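Uncharacterized protein (Legionella longbeachae NSW150, PDB 4JZA) probably hydrolyses the 3-phosphate of phosphatidylinositol 3-phosphate, as a phosphoinositide phosphatase through which the pathogen may act on host lipids. Local coordinates at residues 568-571 and 572-576. Sequence-based numbering, arbitrary orientation.
Sequences ILYK and ECYGT
Tyr574 turns an edge of its ring onto the face of Tyr570, one helical turn earlier, at the C-terminal end of helix 556-574. The stack is T-shaped: the ring centroids lie 5.0 Å apart, the planes meet at 61°, and Tyr574 CD2 stands over the middle of the Tyr570 ring, 3.7 Å from Tyr570 CE2. Two different chi1 settings bring the rings together, Tyr570 with CG anti to the backbone N (-174°) and Tyr574 with CG beside it (-51°). The helix backbone ties the same two residues, Tyr574 N bonding to Tyr570 O (2.8 Å). Gly575, with positive phi, ends the helix as its C' residue in an alpha-L type ending, closed by the 5→1 bond from Gly575 N to Lys571 O (2.9 Å). The chain then folds back, and Thr576 O receives a CA-H...O contact from Lys571 CA (3.4 Å). The buried Tyr570 ring is the tight part, with Tyr574 CD2 over its face and Thr576 O at its edge. Gly575 and Thr576 are exposed, and the partly exposed Lys571 chain kinks twice to lie along them, its amine making a cation-pi contact with Trp577. Glu572 OE2 forms a salt bridge with Arg366 NH1 of strand 365-374. Far from the chain's centre, this helix end packs Tyr570 against Phe592 and Leu595 of helix 587-602, while Ile568 and Leu569 meet Leu368 of strand 365-374 in the large mixed sheet.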
loop_
_atom_site.group_PDB
_atom_site.type_symbol
_atom_site.label_atom_id
_atom_site.label_comp_id
_atom_site.label_asym_id
_atom_site.label_seq_id
_atom_site.Cartn_x
_atom_site.Cartn_y
_atom_site.Cartn_z
ATOM N N ILE A 568 7.475 28.483 15.730
ATOM C CA ILE A 568 7.005 29.690 15.058
ATOM C C ILE A 568 5.882 30.326 15.901
ATOM O O ILE A 568 5.912 31.511 16.133
ATOM C CB ILE A 568 6.589 29.381 13.592
ATOM C CG1 ILE A 568 7.834 29.024 12.780
ATOM C CG2 ILE A 568 5.867 30.542 12.911
ATOM C CD1 ILE A 568 7.499 28.345 11.476
ATOM N N LEU A 569 4.921 29.551 16.394
ATOM C CA LEU A 569 3.878 30.129 17.226
ATOM C C LEU A 569 4.414 30.706 18.533
ATOM O O LEU A 569 3.917 31.730 19.024
ATOM C CB LEU A 569 2.790 29.102 17.540
ATOM C CG LEU A 569 2.043 28.697 16.274
ATOM C CD1 LEU A 569 1.062 27.597 16.586
ATOM C CD2 LEU A 569 1.329 29.875 15.611
ATOM N N TYR A 570 5.413 30.055 19.099
ATOM C CA TYR A 570 6.051 30.513 20.333
ATOM C C TYR A 570 6.742 31.891 20.103
ATOM O O TYR A 570 6.488 32.861 20.821
ATOM C CB TYR A 570 7.046 29.430 20.826
ATOM C CG TYR A 570 7.682 29.700 22.157
ATOM C CD1 TYR A 570 8.712 30.641 22.283
ATOM C CD2 TYR A 570 7.258 29.035 23.312
ATOM C CE1 TYR A 570 9.273 30.905 23.510
ATOM C CE2 TYR A 570 7.826 29.323 24.550
ATOM C CZ TYR A 570 8.823 30.258 24.635
ATOM O OH TYR A 570 9.412 30.532 25.827
ATOM N N LYS A 571 7.590 31.980 19.092
ATOM C CA LYS A 571 8.237 33.238 18.774
ATOM C C LYS A 571 7.211 34.348 18.578
ATOM O O LYS A 571 7.402 35.477 19.012
ATOM C CB LYS A 571 9.053 33.095 17.487
ATOM C CG LYS A 571 9.765 34.367 17.039
ATOM C CD LYS A 571 11.273 34.262 17.197
ATOM C CE LYS A 571 11.907 35.642 17.325
ATOM N NZ LYS A 571 11.445 36.472 16.190
ATOM N N GLU A 572 6.134 34.016 17.894
ATOM C CA GLU A 572 5.083 34.959 17.588
ATOM C C GLU A 572 4.403 35.415 18.880
ATOM O O GLU A 572 4.084 36.585 19.033
ATOM C CB GLU A 572 4.081 34.325 16.598
ATOM C CG GLU A 572 3.321 35.273 15.683
ATOM C CD GLU A 572 4.202 36.036 14.712
ATOM O OE1 GLU A 572 5.384 35.665 14.502
ATOM O OE2 GLU A 572 3.685 37.014 14.135
ATOM N N CYS A 573 4.230 34.509 19.830
ATOM C CA CYS A 573 3.535 34.863 21.072
ATOM C C CYS A 573 4.420 35.567 22.115
ATOM O O CYS A 573 4.000 36.548 22.712
ATOM C CB CYS A 573 2.853 33.633 21.685
ATOM S SG CYS A 573 1.625 34.050 22.957
ATOM N N TYR A 574 5.638 35.092 22.320
ATOM C CA TYR A 574 6.454 35.594 23.410
ATOM C C TYR A 574 7.698 36.435 22.993
ATOM O O TYR A 574 8.417 36.985 23.849
ATOM C CB TYR A 574 6.849 34.422 24.325
ATOM C CG TYR A 574 5.667 33.564 24.761
ATOM C CD1 TYR A 574 4.695 34.055 25.643
ATOM C CD2 TYR A 574 5.513 32.261 24.277
ATOM C CE1 TYR A 574 3.602 33.273 26.020
ATOM C CE2 TYR A 574 4.426 31.479 24.646
ATOM C CZ TYR A 574 3.471 31.972 25.510
ATOM O OH TYR A 574 2.400 31.143 25.835
ATOM N N GLY A 575 7.953 36.540 21.697
ATOM C CA GLY A 575 8.996 37.403 21.214
ATOM C C GLY A 575 10.359 36.760 21.030
ATOM O O GLY A 575 11.255 37.382 20.469
ATOM N N THR A 576 10.561 35.521 21.468
ATOM C CA THR A 576 11.824 34.865 21.126
ATOM C C THR A 576 11.591 33.362 20.863
ATOM O O THR A 576 10.543 32.821 21.222
ATOM C CB THR A 576 12.903 35.120 22.198
ATOM O OG1 THR A 576 13.181 33.925 22.894
ATOM C CG2 THR A 576 12.457 36.195 23.261
#